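Local atomic coordinates of carbohydrate kinase (Agrobacterium tumefaciens, PDB entry 2NWH), a protein that probably transfers a phosphate group from ATP to a sugar or related small substrate, as other members of the pfkB (ribokinase-like) family of carbohydrate kinases do. Residues I132-N143 / C159-I168; L275-I284 / S300-A311. All blocks are in the same frame, centred on the assembly; numbering follows the deposited sequence.

How the contacts relate
Contact 1 (132-143 with 159-168) and contact 2 (275-284 with 300-311) follow one another along the chain, the first closing before the second opens. Their centres lie 24 Å apart and their nearest atoms about 12 Å, so they do not touch. Both belong to the large mixed sheet and its helices: contact 1 pairs two parallel strands in the interior of that sheet, whereas contact 2 packs helix 271-286 against helix 298-305 and the chain running on into strand 311-313, the edge strand at the far end. Contact 1 thus lies in the middle of the ribokinase-like core and contact 2 at its C-terminal border, each holding its own part of the fold.

Contact 1: residues I132-N143 / C159-I168; sequences IIASDFLLCDAN and CEKPLAAIAI
Lys-161 bends back over the end of helix 126-134 to meet Ile-132 and Ser-135, and beyond it strands 137-141 and 163-166 run side by side. The lysine turns at chi2 (-71°), carrying its methylenes past CG2 of Ile-132 and bringing NZ 2.9 Å from Ser-135 O in a weak hydrogen bond. One water links this NZ to Ile-133 O; a second, held weakly by NZ, bonds OD1 of Asp-136, whose OD2 is bound by the backbone N atoms of Lys-4 and Lys-5. Next, Pro-162 lays CB over the centre of the Phe-137 ring, 3.5 Å from its centroid and 9° off the normal, a CH-pi contact; Ala-164 CB meets the edge of that ring.

Five backbone bonds then join the strands, from Leu-138 N to Pro-162 O (2.9 Å) through Ala-164 N to Leu-138 O (2.9 Å, 177° at the hydrogen) to Ala-142 N with Ile-166 O. On one face of the sheet Leu-163 CD1 fits between Leu-138 CB (3.8 Å) and Cys-140 SG; on the other, Leu-139 CD1 covers Ala-164 CB at 3.8 Å. Two residues past the end of strand 163-166, Ile-168 packs CG1 on the CB of Asp-141.

Asp-141 OD1 takes the backbone N of Asn-143 at 2.9 Å from above the carboxylate plane, an Asx turn, while OD2 is held by the backbone N atoms of Gly-11 and Gly-42. Leu-149 and Leu-152 of helix 146-158 cover Cys-140, and strand 5-9 flanks 137-141. Strand 137-141, helix 146-158 and strand 163-166 form a beta-alpha-beta crossover within the central sheet of the ribokinase-like fold.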
ATOM      1  N   ILE A 132     -14.966  -6.391  -9.970  1.00 17.09           N
ATOM      2  CA  ILE A 132     -15.455  -5.955  -8.646  1.00 18.01           C
ATOM      3  C   ILE A 132     -16.477  -6.958  -8.065  1.00 19.04           C
ATOM      4  O   ILE A 132     -16.362  -7.387  -6.902  1.00 17.95           O
ATOM      5  CB  ILE A 132     -15.983  -4.481  -8.684  1.00 18.54           C
ATOM      6  CG1 ILE A 132     -14.790  -3.528  -8.973  1.00 18.61           C
ATOM      7  CG2 ILE A 132     -16.710  -4.113  -7.365  1.00 17.91           C
ATOM      8  CD1 ILE A 132     -15.134  -2.087  -9.203  1.00 16.25           C
ATOM      9  N   ILE A 133     -17.424  -7.390  -8.899  1.00 18.49           N
ATOM     10  CA  ILE A 133     -18.491  -8.272  -8.431  1.00 19.68           C
ATOM     11  C   ILE A 133     -17.929  -9.657  -8.060  1.00 19.30           C
ATOM     12  O   ILE A 133     -18.470 -10.365  -7.174  1.00 19.14           O
ATOM     13  CB  ILE A 133     -19.614  -8.386  -9.508  1.00 19.43           C
ATOM     14  CG1 ILE A 133     -20.399  -7.065  -9.589  1.00 19.55           C
ATOM     15  CG2 ILE A 133     -20.546  -9.584  -9.195  1.00 20.56           C
ATOM     16  CD1 ILE A 133     -21.350  -6.973 -10.841  1.00 19.17           C
ATOM     17  N   ALA A 134     -16.849 -10.045  -8.737  1.00 18.91           N
ATOM     18  CA  ALA A 134     -16.181 -11.321  -8.464  1.00 18.93           C
ATOM     19  C   ALA A 134     -15.347 -11.278  -7.174  1.00 20.37           C
ATOM     20  O   ALA A 134     -14.913 -12.337  -6.666  1.00 21.00           O
ATOM     21  CB  ALA A 134     -15.293 -11.708  -9.621  1.00 18.79           C
ATOM     22  N   SER A 135     -15.103 -10.080  -6.645  1.00 18.99           N
ATOM     23  CA  SER A 135     -14.229  -9.934  -5.467  0.60 19.10           C
ATOM     24  C   SER A 135     -15.037  -9.870  -4.167  1.00 19.12           C
ATOM     25  O   SER A 135     -16.268  -9.707  -4.193  1.00 18.60           O
ATOM     26  CB  SER A 135     -13.384  -8.663  -5.595  0.60 18.32           C
ATOM     27  OG  SER A 135     -14.108  -7.567  -5.059  0.60 18.97           O
ATOM     28  N   ASP A 136     -14.350  -9.968  -3.023  1.00 18.86           N
ATOM     29  CA  ASP A 136     -14.992  -9.838  -1.702  1.00 18.87           C
ATOM     30  C   ASP A 136     -14.606  -8.541  -0.963  1.00 19.46           C
ATOM     31  O   ASP A 136     -15.291  -8.109  -0.036  1.00 19.43           O
ATOM     32  CB  ASP A 136     -14.558 -11.017  -0.802  1.00 18.36           C
ATOM     33  CG  ASP A 136     -14.981 -12.350  -1.352  1.00 21.51           C
ATOM     34  OD1 ASP A 136     -16.163 -12.466  -1.809  1.00 25.38           O
ATOM     35  OD2 ASP A 136     -14.151 -13.289  -1.333  1.00 19.62           O
ATOM     36  N   PHE A 137     -13.490  -7.941  -1.364  1.00 19.46           N
ATOM     37  CA  PHE A 137     -12.929  -6.769  -0.716  1.00 19.73           C
ATOM     38  C   PHE A 137     -12.084  -6.036  -1.775  1.00 20.05           C
ATOM     39  O   PHE A 137     -11.342  -6.685  -2.527  1.00 19.61           O
ATOM     40  CB  PHE A 137     -11.984  -7.219   0.416  1.00 20.38           C
ATOM     41  CG  PHE A 137     -11.957  -6.299   1.587  1.00 23.94           C
ATOM     42  CD1 PHE A 137     -12.463  -6.714   2.832  1.00 28.25           C
ATOM     43  CD2 PHE A 137     -11.443  -5.003   1.465  1.00 27.65           C
ATOM     44  CE1 PHE A 137     -12.455  -5.841   3.953  1.00 29.64           C
ATOM     45  CE2 PHE A 137     -11.444  -4.109   2.554  1.00 31.40           C
ATOM     46  CZ  PHE A 137     -11.942  -4.540   3.823  1.00 30.77           C
ATOM     47  N   LEU A 138     -12.181  -4.710  -1.805  1.00 19.07           N
ATOM     48  CA  LEU A 138     -11.431  -3.861  -2.751  1.00 17.98           C
ATOM     49  C   LEU A 138     -10.330  -3.103  -2.039  1.00 19.01           C
ATOM     50  O   LEU A 138     -10.483  -2.715  -0.846  1.00 18.20           O
ATOM     51  CB  LEU A 138     -12.346  -2.831  -3.421  1.00 18.31           C
ATOM     52  CG  LEU A 138     -13.611  -3.402  -4.091  1.00 19.04           C
ATOM     53  CD1 LEU A 138     -14.448  -2.276  -4.652  1.00 16.98           C
ATOM     54  CD2 LEU A 138     -13.277  -4.450  -5.162  1.00 20.12           C
ATOM     55  N   LEU A 139      -9.237  -2.867  -2.773  1.00 17.26           N
ATOM     56  CA  LEU A 139      -8.177  -2.030  -2.260  1.00 17.57           C
ATOM     57  C   LEU A 139      -7.724  -1.106  -3.364  1.00 18.56           C
ATOM     58  O   LEU A 139      -7.430  -1.559  -4.472  1.00 19.12           O
ATOM     59  CB  LEU A 139      -6.985  -2.881  -1.762  1.00 16.53           C
ATOM     60  CG  LEU A 139      -5.702  -2.071  -1.389  1.00 19.13           C
ATOM     61  CD1 LEU A 139      -5.950  -1.104  -0.191  1.00 18.73           C
ATOM     62  CD2 LEU A 139      -4.523  -3.051  -1.110  1.00 21.11           C
ATOM     63  N   CYS A 140      -7.600   0.181  -3.069  1.00 18.59           N
ATOM     64  CA  CYS A 140      -7.060   1.073  -4.087  1.00 19.78           C
ATOM     65  C   CYS A 140      -5.911   1.858  -3.486  1.00 21.12           C
ATOM     66  O   CYS A 140      -5.669   1.811  -2.257  1.00 20.18           O
ATOM     67  CB  CYS A 140      -8.166   2.015  -4.611  1.00 20.24           C
ATOM     68  SG  CYS A 140      -8.795   3.221  -3.359  1.00 23.63           S
ATOM     69  N   ASP A 141      -5.213   2.593  -4.335  1.00 20.74           N
ATOM     70  CA  ASP A 141      -4.283   3.553  -3.814  1.00 21.73           C
ATOM     71  C   ASP A 141      -4.479   4.888  -4.535  1.00 22.11           C
ATOM     72  O   ASP A 141      -5.171   4.982  -5.573  1.00 21.08           O
ATOM     73  CB  ASP A 141      -2.850   3.061  -3.821  1.00 21.77           C
ATOM     74  CG  ASP A 141      -2.274   2.953  -5.233  1.00 22.86           C
ATOM     75  OD1 ASP A 141      -2.721   3.709  -6.129  1.00 22.97           O
ATOM     76  OD2 ASP A 141      -1.366   2.130  -5.438  1.00 22.76           O
ATOM     77  N   ALA A 142      -3.863   5.913  -3.954  1.00 22.99           N
ATOM     78  CA  ALA A 142      -4.090   7.260  -4.420  1.00 24.31           C
ATOM     79  C   ALA A 142      -3.204   7.606  -5.628  1.00 24.29           C
ATOM     80  O   ALA A 142      -3.086   8.787  -5.981  1.00 24.89           O
ATOM     81  CB  ALA A 142      -3.926   8.275  -3.231  1.00 24.71           C
ATOM     82  N   ASN A 143      -2.606   6.586  -6.271  1.00 22.96           N
ATOM     83  CA  ASN A 143      -1.976   6.770  -7.592  1.00 24.60           C
ATOM     84  C   ASN A 143      -3.010   7.012  -8.688  1.00 24.12           C
ATOM     85  O   ASN A 143      -2.707   7.614  -9.740  1.00 25.19           O
ATOM     86  CB  ASN A 143      -1.121   5.568  -8.016  1.00 23.86           C
ATOM     87  CG  ASN A 143       0.186   5.492  -7.290  1.00 28.61           C
ATOM     88  OD1 ASN A 143       0.502   4.473  -6.652  1.00 32.27           O
ATOM     89  ND2 ASN A 143       0.964   6.568  -7.367  1.00 27.17           N
ATOM     90  N   CYS A 159     -22.147  -1.933  -5.224  1.00 29.76           N
ATOM     91  CA  CYS A 159     -21.829  -3.359  -5.159  1.00 29.91           C
ATOM     92  C   CYS A 159     -21.734  -3.943  -3.735  1.00 29.64           C
ATOM     93  O   CYS A 159     -21.478  -5.138  -3.578  1.00 29.57           O
ATOM     94  CB  CYS A 159     -20.526  -3.624  -5.929  1.00 29.18           C
ATOM     95  SG  CYS A 159     -20.748  -3.419  -7.709  1.00 32.85           S
ATOM     96  N   GLU A 160     -21.957  -3.120  -2.713  1.00 29.31           N
ATOM     97  CA  GLU A 160     -21.737  -3.550  -1.323  1.00 30.24           C
ATOM     98  C   GLU A 160     -20.429  -4.328  -1.142  1.00 30.65           C
ATOM     99  O   GLU A 160     -20.388  -5.437  -0.568  1.00 31.12           O
ATOM    100  CB  GLU A 160     -22.970  -4.322  -0.800  1.00 31.49           C
ATOM    101  CG  GLU A 160     -24.258  -3.555  -1.002  1.00 34.92           C
ATOM    102  CD  GLU A 160     -25.479  -4.444  -1.275  1.00 40.78           C
ATOM    103  OE1 GLU A 160     -25.355  -5.410  -2.069  1.00 45.17           O
ATOM    104  OE2 GLU A 160     -26.570  -4.147  -0.742  1.00 40.91           O
ATOM    105  N   LYS A 161     -19.352  -3.733  -1.653  1.00 29.31           N
ATOM    106  CA  LYS A 161     -18.014  -4.247  -1.448  1.00 28.89           C
ATOM    107  C   LYS A 161     -17.273  -3.310  -0.522  1.00 28.22           C
ATOM    108  O   LYS A 161     -17.270  -2.098  -0.747  1.00 28.84           O
ATOM    109  CB  LYS A 161     -17.256  -4.409  -2.765  1.00 28.56           C
ATOM    110  CG  LYS A 161     -17.921  -5.385  -3.719  1.00 28.99           C
ATOM    111  CD  LYS A 161     -17.821  -6.840  -3.258  1.00 24.84           C
ATOM    112  CE  LYS A 161     -18.588  -7.750  -4.245  1.00 21.37           C
ATOM    113  NZ  LYS A 161     -18.964  -9.018  -3.542  1.00 23.56           N
ATOM    114  N   PRO A 162     -16.667  -3.861   0.544  1.00 27.45           N
ATOM    115  CA  PRO A 162     -15.769  -3.089   1.399  1.00 27.28           C
ATOM    116  C   PRO A 162     -14.651  -2.463   0.573  1.00 27.57           C
ATOM    117  O   PRO A 162     -14.096  -3.139  -0.344  1.00 26.91           O
ATOM    118  CB  PRO A 162     -15.201  -4.153   2.367  1.00 26.88           C
ATOM    119  CG  PRO A 162     -16.329  -5.181   2.447  1.00 28.49           C
ATOM    120  CD  PRO A 162     -16.827  -5.250   1.016  1.00 27.88           C
ATOM    121  N   LEU A 163     -14.312  -1.206   0.873  1.00 26.64           N
ATOM    122  CA  LEU A 163     -13.196  -0.545   0.169  1.00 27.19           C
ATOM    123  C   LEU A 163     -12.148  -0.007   1.144  1.00 27.02           C
ATOM    124  O   LEU A 163     -12.480   0.785   2.032  1.00 28.40           O
ATOM    125  CB  LEU A 163     -13.703   0.619  -0.705  1.00 26.79           C
ATOM    126  CG  LEU A 163     -12.729   1.545  -1.468  1.00 27.52           C
ATOM    127  CD1 LEU A 163     -11.950   0.838  -2.556  1.00 23.72           C
ATOM    128  CD2 LEU A 163     -13.506   2.733  -2.090  1.00 26.08           C
ATOM    129  N   ALA A 164     -10.912  -0.445   0.955  1.00 26.35           N
ATOM    130  CA  ALA A 164      -9.733   0.116   1.624  1.00 27.16           C
ATOM    131  C   ALA A 164      -8.863   0.940   0.652  1.00 26.68           C
ATOM    132  O   ALA A 164      -8.928   0.780  -0.562  1.00 26.37           O
ATOM    133  CB  ALA A 164      -8.881  -1.032   2.248  1.00 26.20           C
ATOM    134  N   ALA A 165      -8.037   1.801   1.211  1.00 27.74           N
ATOM    135  CA  ALA A 165      -7.245   2.741   0.442  1.00 28.29           C
ATOM    136  C   ALA A 165      -5.906   2.971   1.106  1.00 28.62           C
ATOM    137  O   ALA A 165      -5.802   3.032   2.337  1.00 29.11           O
ATOM    138  CB  ALA A 165      -7.994   4.058   0.328  1.00 28.18           C
ATOM    139  N   ILE A 166      -4.879   3.096   0.287  1.00 29.51           N
ATOM    140  CA  ILE A 166      -3.549   3.481   0.747  1.00 30.24           C
ATOM    141  C   ILE A 166      -3.249   4.874   0.202  1.00 30.27           C
ATOM    142  O   ILE A 166      -3.362   5.119  -1.012  1.00 30.65           O
ATOM    143  CB  ILE A 166      -2.499   2.461   0.241  1.00 30.80           C
ATOM    144  CG1 ILE A 166      -2.651   1.115   0.953  1.00 31.14           C
ATOM    145  CG2 ILE A 166      -1.045   2.925   0.461  1.00 32.39           C
ATOM    146  CD1 ILE A 166      -1.889   0.025   0.148  1.00 30.84           C
ATOM    147  N   ALA A 167      -2.811   5.757   1.101  1.00 30.48           N
ATOM    148  CA  ALA A 167      -2.674   7.184   0.835  1.00 31.62           C
ATOM    149  C   ALA A 167      -1.496   7.564  -0.073  1.00 31.43           C
ATOM    150  O   ALA A 167      -1.540   8.613  -0.715  1.00 32.81           O
ATOM    151  CB  ALA A 167      -2.584   7.952   2.155  1.00 31.33           C
ATOM    152  N   ILE A 168      -0.442   6.739  -0.060  1.00 31.41           N
ATOM    153  CA  ILE A 168       0.775   6.855  -0.872  1.00 31.20           C
ATOM    154  C   ILE A 168       1.720   7.996  -0.479  1.00 32.41           C
ATOM    155  O   ILE A 168       2.887   7.748  -0.227  1.00 32.10           O
ATOM    156  CB  ILE A 168       0.510   6.851  -2.429  1.00 31.79           C
ATOM    157  CG1 ILE A 168      -0.241   5.576  -2.851  1.00 28.60           C
ATOM    158  CG2 ILE A 168       1.818   6.885  -3.210  1.00 31.26           C
ATOM    159  CD1 ILE A 168       0.592   4.289  -2.695  1.00 29.92           C
TER
HETATM  160  O   HOH W   1     -20.470 -10.229  -5.437  1.00 31.36           O
HETATM  161  O   HOH W   2     -18.512 -11.023  -1.542  1.00 36.87           O

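Contact 2: residues L275-I284 / S300-A311; sequences LRQGAAAAAI and SVEAMLGLVPQA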
ATOM      1  N   LEU A 275      -4.733  -4.312  14.640  1.00 22.72           N
ATOM      2  CA  LEU A 275      -3.639  -3.410  14.941  1.00 23.38           C
ATOM      3  C   LEU A 275      -2.342  -4.185  15.196  1.00 22.68           C
ATOM      4  O   LEU A 275      -1.282  -3.858  14.633  1.00 22.16           O
ATOM      5  CB  LEU A 275      -3.965  -2.652  16.223  1.00 24.48           C
ATOM      6  CG  LEU A 275      -3.640  -1.162  16.272  1.00 29.14           C
ATOM      7  CD1 LEU A 275      -4.096  -0.560  17.625  1.00 29.86           C
ATOM      8  CD2 LEU A 275      -2.182  -0.983  16.069  1.00 32.90           C
ATOM      9  N   ARG A 276      -2.429  -5.183  16.077  1.00 21.60           N
ATOM     10  CA  ARG A 276      -1.241  -5.992  16.410  1.00 22.66           C
ATOM     11  C   ARG A 276      -0.739  -6.826  15.231  1.00 21.93           C
ATOM     12  O   ARG A 276       0.476  -7.037  15.126  1.00 21.54           O
ATOM     13  CB  ARG A 276      -1.492  -6.859  17.634  1.00 22.45           C
ATOM     14  CG  ARG A 276      -1.642  -5.999  18.909  1.00 23.24           C
ATOM     15  CD  ARG A 276      -1.667  -6.855  20.161  1.00 24.12           C
ATOM     16  NE  ARG A 276      -0.338  -7.399  20.442  1.00 24.36           N
ATOM     17  CZ  ARG A 276      -0.038  -8.695  20.413  1.00 23.32           C
ATOM     18  NH1 ARG A 276      -0.963  -9.586  20.097  1.00 24.80           N
ATOM     19  NH2 ARG A 276       1.195  -9.093  20.716  1.00 23.42           N
ATOM     20  N   GLN A 277      -1.647  -7.317  14.380  1.00 21.58           N
ATOM     21  CA  GLN A 277      -1.199  -8.078  13.198  0.50 21.62           C
ATOM     22  C   GLN A 277      -0.473  -7.187  12.199  1.00 21.65           C
ATOM     23  O   GLN A 277       0.558  -7.597  11.615  1.00 20.02           O
ATOM     24  CB  GLN A 277      -2.340  -8.834  12.486  0.50 21.73           C
ATOM     25  CG  GLN A 277      -1.813  -9.585  11.242  0.50 21.94           C
ATOM     26  CD  GLN A 277      -2.787 -10.574  10.637  0.50 22.68           C
ATOM     27  OE1 GLN A 277      -3.200 -11.552  11.281  0.50 26.40           O
ATOM     28  NE2 GLN A 277      -3.160 -10.330   9.400  0.50 20.21           N
ATOM     29  N   GLY A 278      -1.008  -5.978  11.991  1.00 20.99           N
ATOM     30  CA  GLY A 278      -0.396  -5.009  11.090  1.00 21.04           C
ATOM     31  C   GLY A 278       0.986  -4.620  11.602  1.00 20.54           C
ATOM     32  O   GLY A 278       1.963  -4.548  10.835  1.00 18.76           O
ATOM     33  N   ALA A 279       1.087  -4.370  12.904  1.00 19.47           N
ATOM     34  CA  ALA A 279       2.371  -4.106  13.527  1.00 19.35           C
ATOM     35  C   ALA A 279       3.348  -5.245  13.341  1.00 19.06           C
ATOM     36  O   ALA A 279       4.510  -4.976  13.054  1.00 18.42           O
ATOM     37  CB  ALA A 279       2.233  -3.794  15.006  1.00 19.43           C
ATOM     38  N   ALA A 280       2.883  -6.493  13.521  1.00 18.61           N
ATOM     39  CA  ALA A 280       3.768  -7.676  13.340  1.00 18.84           C
ATOM     40  C   ALA A 280       4.311  -7.702  11.908  1.00 19.58           C
ATOM     41  O   ALA A 280       5.522  -7.917  11.652  1.00 18.54           O
ATOM     42  CB  ALA A 280       2.991  -8.940  13.628  1.00 19.76           C
ATOM     43  N   ALA A 281       3.391  -7.522  10.969  1.00 18.03           N
ATOM     44  CA  ALA A 281       3.734  -7.509   9.552  1.00 18.24           C
ATOM     45  C   ALA A 281       4.754  -6.407   9.201  1.00 17.54           C
ATOM     46  O   ALA A 281       5.741  -6.679   8.534  1.00 18.08           O
ATOM     47  CB  ALA A 281       2.458  -7.432   8.696  1.00 17.20           C
ATOM     48  N   ALA A 282       4.546  -5.186   9.687  1.00 18.29           N
ATOM     49  CA  ALA A 282       5.515  -4.087   9.489  1.00 17.99           C
ATOM     50  C   ALA A 282       6.918  -4.419  10.085  1.00 17.21           C
ATOM     51  O   ALA A 282       7.965  -4.272   9.385  1.00 16.24           O
ATOM     52  CB  ALA A 282       4.934  -2.786  10.122  1.00 18.42           C
ATOM     53  N   ALA A 283       6.911  -4.929  11.314  1.00 17.91           N
ATOM     54  CA  ALA A 283       8.149  -5.283  12.075  1.00 18.46           C
ATOM     55  C   ALA A 283       8.958  -6.313  11.313  1.00 18.54           C
ATOM     56  O   ALA A 283      10.178  -6.234  11.276  1.00 18.58           O
ATOM     57  CB  ALA A 283       7.790  -5.830  13.491  1.00 19.08           C
ATOM     58  N   ILE A 284       8.278  -7.280  10.692  1.00 17.60           N
ATOM     59  CA  ILE A 284       8.972  -8.334   9.973  1.00 18.45           C
ATOM     60  C   ILE A 284       9.786  -7.702   8.849  1.00 18.03           C
ATOM     61  O   ILE A 284      10.899  -8.111   8.620  1.00 17.75           O
ATOM     62  CB  ILE A 284       7.996  -9.352   9.384  1.00 18.04           C
ATOM     63  CG1 ILE A 284       7.452 -10.254  10.509  1.00 18.20           C
ATOM     64  CG2 ILE A 284       8.631 -10.206   8.207  1.00 19.13           C
ATOM     65  CD1 ILE A 284       6.163 -11.010  10.045  1.00 19.13           C
ATOM     66  N   SER A 300       5.148 -16.287   9.547  1.00 19.14           N
ATOM     67  CA  SER A 300       6.093 -15.336  10.105  1.00 18.29           C
ATOM     68  C   SER A 300       5.371 -14.278  10.947  1.00 17.91           C
ATOM     69  O   SER A 300       5.894 -13.797  11.955  1.00 17.38           O
ATOM     70  CB  SER A 300       6.981 -14.714   9.034  1.00 19.07           C
ATOM     71  OG  SER A 300       6.244 -13.858   8.172  1.00 17.27           O
ATOM     72  N   VAL A 301       4.156 -13.925  10.545  1.00 18.37           N
ATOM     73  CA  VAL A 301       3.388 -12.975  11.308  1.00 19.75           C
ATOM     74  C   VAL A 301       3.080 -13.610  12.671  1.00 21.04           C
ATOM     75  O   VAL A 301       3.277 -12.993  13.704  1.00 20.75           O
ATOM     76  CB  VAL A 301       2.068 -12.513  10.567  1.00 20.83           C
ATOM     77  CG1 VAL A 301       1.113 -11.820  11.563  1.00 22.12           C
ATOM     78  CG2 VAL A 301       2.406 -11.552   9.377  1.00 18.94           C
ATOM     79  N   GLU A 302       2.573 -14.840  12.650  1.00 22.09           N
ATOM     80  CA  GLU A 302       2.367 -15.652  13.849  1.00 22.30           C
ATOM     81  C   GLU A 302       3.604 -15.642  14.759  1.00 22.20           C
ATOM     82  O   GLU A 302       3.476 -15.476  15.973  1.00 20.78           O
ATOM     83  CB  GLU A 302       2.010 -17.080  13.403  1.00 23.50           C
ATOM     84  CG  GLU A 302       1.582 -18.076  14.476  1.00 28.33           C
ATOM     85  CD  GLU A 302       1.419 -19.525  13.895  1.00 30.83           C
ATOM     86  OE1 GLU A 302       2.324 -19.992  13.137  1.00 32.42           O
ATOM     87  OE2 GLU A 302       0.403 -20.181  14.197  1.00 33.21           O
ATOM     88  N   ALA A 303       4.807 -15.780  14.175  1.00 21.64           N
ATOM     89  CA  ALA A 303       6.034 -15.821  14.961  1.00 21.86           C
ATOM     90  C   ALA A 303       6.429 -14.451  15.574  1.00 22.23           C
ATOM     91  O   ALA A 303       7.063 -14.410  16.648  1.00 22.47           O
ATOM     92  CB  ALA A 303       7.198 -16.401  14.130  1.00 22.12           C
ATOM     93  N   MET A 304       6.084 -13.358  14.894  1.00 21.43           N
ATOM     94  CA  MET A 304       6.485 -12.026  15.357  0.50 21.37           C
ATOM     95  C   MET A 304       5.471 -11.459  16.355  1.00 21.62           C
ATOM     96  O   MET A 304       5.829 -10.645  17.203  1.00 21.01           O
ATOM     97  CB  MET A 304       6.692 -11.057  14.176  0.50 21.29           C
ATOM     98  CG  MET A 304       7.152  -9.629  14.579  0.50 18.73           C
ATOM     99  SD  MET A 304       8.828  -9.519  15.261  0.50 10.93           S
ATOM    100  CE  MET A 304       9.727  -9.204  13.710  0.50 14.06           C
ATOM    101  N   LEU A 305       4.232 -11.926  16.267  1.00 21.41           N
ATOM    102  CA  LEU A 305       3.168 -11.380  17.094  1.00 21.89           C
ATOM    103  C   LEU A 305       3.446 -11.321  18.613  1.00 21.62           C
ATOM    104  O   LEU A 305       3.082 -10.350  19.263  1.00 21.57           O
ATOM    105  CB  LEU A 305       1.846 -12.087  16.795  1.00 21.51           C
ATOM    106  CG  LEU A 305       0.634 -11.368  17.372  1.00 22.52           C
ATOM    107  CD1 LEU A 305       0.463 -10.006  16.610  1.00 22.11           C
ATOM    108  CD2 LEU A 305      -0.634 -12.269  17.243  1.00 22.62           C
ATOM    109  N   GLY A 306       4.083 -12.346  19.167  1.00 22.63           N
ATOM    110  CA  GLY A 306       4.388 -12.372  20.611  1.00 23.69           C
ATOM    111  C   GLY A 306       5.342 -11.247  21.046  1.00 23.98           C
ATOM    112  O   GLY A 306       5.459 -10.928  22.226  1.00 23.35           O
ATOM    113  N   LEU A 307       6.020 -10.642  20.078  1.00 23.42           N
ATOM    114  CA  LEU A 307       6.983  -9.574  20.356  0.60 23.46           C
ATOM    115  C   LEU A 307       6.375  -8.189  20.176  1.00 24.34           C
ATOM    116  O   LEU A 307       6.991  -7.163  20.530  1.00 24.36           O
ATOM    117  CB  LEU A 307       8.206  -9.740  19.454  0.60 22.96           C
ATOM    118  CG  LEU A 307       9.035 -11.024  19.563  0.60 24.00           C
ATOM    119  CD1 LEU A 307       9.590 -11.207  20.953  0.60 21.69           C
ATOM    120  CD2 LEU A 307       8.255 -12.269  19.122  0.60 27.20           C
ATOM    121  N   VAL A 308       5.163  -8.166  19.623  1.00 24.54           N
ATOM    122  CA  VAL A 308       4.432  -6.924  19.380  1.00 26.72           C
ATOM    123  C   VAL A 308       3.817  -6.403  20.671  1.00 27.06           C
ATOM    124  O   VAL A 308       3.171  -7.152  21.396  1.00 26.17           O
ATOM    125  CB  VAL A 308       3.349  -7.094  18.262  1.00 25.82           C
ATOM    126  CG1 VAL A 308       2.506  -5.833  18.095  1.00 27.34           C
ATOM    127  CG2 VAL A 308       4.033  -7.410  16.965  1.00 26.78           C
ATOM    128  N   PRO A 309       4.027  -5.111  20.960  1.00 28.28           N
ATOM    129  CA  PRO A 309       3.385  -4.551  22.152  1.00 30.33           C
ATOM    130  C   PRO A 309       1.878  -4.796  22.187  1.00 31.49           C
ATOM    131  O   PRO A 309       1.245  -4.956  21.142  1.00 30.83           O
ATOM    132  CB  PRO A 309       3.679  -3.049  22.037  1.00 30.97           C
ATOM    133  CG  PRO A 309       4.941  -2.970  21.200  1.00 30.34           C
ATOM    134  CD  PRO A 309       4.876  -4.134  20.248  1.00 28.12           C
ATOM    135  N   GLN A 310       1.303  -4.814  23.384  1.00 33.52           N
ATOM    136  CA  GLN A 310      -0.168  -4.868  23.511  1.00 35.16           C
ATOM    137  C   GLN A 310      -0.899  -3.644  22.928  1.00 35.41           C
ATOM    138  O   GLN A 310      -0.319  -2.552  22.832  1.00 35.86           O
ATOM    139  CB  GLN A 310      -0.582  -5.112  24.957  1.00 36.09           C
ATOM    140  CG  GLN A 310      -0.660  -6.594  25.307  1.00 39.33           C
ATOM    141  CD  GLN A 310      -1.447  -7.402  24.267  1.00 42.49           C
ATOM    142  OE1 GLN A 310      -2.443  -6.923  23.693  1.00 44.80           O
ATOM    143  NE2 GLN A 310      -0.996  -8.634  24.018  1.00 42.63           N
ATOM    144  N   ALA A 311      -2.156  -3.849  22.516  1.00 34.98           N
ATOM    145  CA  ALA A 311      -2.990  -2.778  21.991  1.00 35.03           C
ATOM    146  C   ALA A 311      -4.046  -2.441  23.029  1.00 35.45           C
ATOM    147  O   ALA A 311      -4.427  -3.301  23.829  1.00 35.73           O
ATOM    148  CB  ALA A 311      -3.651  -3.173  20.645  1.00 34.54           C
TER
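Helix 275-284 crosses helix 300-305 at 103°, their axes 8.6 Å apart at closest, with Ala-280 and Leu-305 nearest in backbone. The small side chain of Ala-280 lets the helices come close, and Val-301 enters as a knob among Gln-277, Ala-280, Ala-281 and Ile-284, its CG1 4.0 Å from Ala-280 CB. Ile-284 lies antiparallel alongside Met-304, its CG1 against the CB of Met-304. In one of its two conformers Met-304 curls CE back toward Ala-283 CB. Val-308, the last residue of the type I turn that starts at Leu-305, sets its two methyls against helix 275-284: CG1 reaches Ala-279 CB at 3.7 Å and CG2 lies over the CA of Ala-280.

Arg-276 carries the polar part. Its chain bends at chi3 and turns the guanidinium edge toward the backbone at the end of the turn and just past it, where NH2 bonds Val-308 O at 2.9 Å, almost straight at 179°, and NE bonds Pro-309 O at 3.0 Å. Both oxygens lie in the guanidinium plane. Leu-305 CD1 lies over one face, offset toward the rim, and Gln-310 NE2 sits 3.7 Å above the centre of the opposite face, the amide and guanidinium planes 29° apart. Gln-310 OE1 bonds weakly to Ala-311 N and to Arg-272.

Two carbonyls at the edge and a side chain on each face thus fix the guanidinium's orientation, tying the segment before strand 311-313 to helix 271-286. Its positive charge is probably eased by the carbonyl dipoles, whereas the crossing rests on apolar packing.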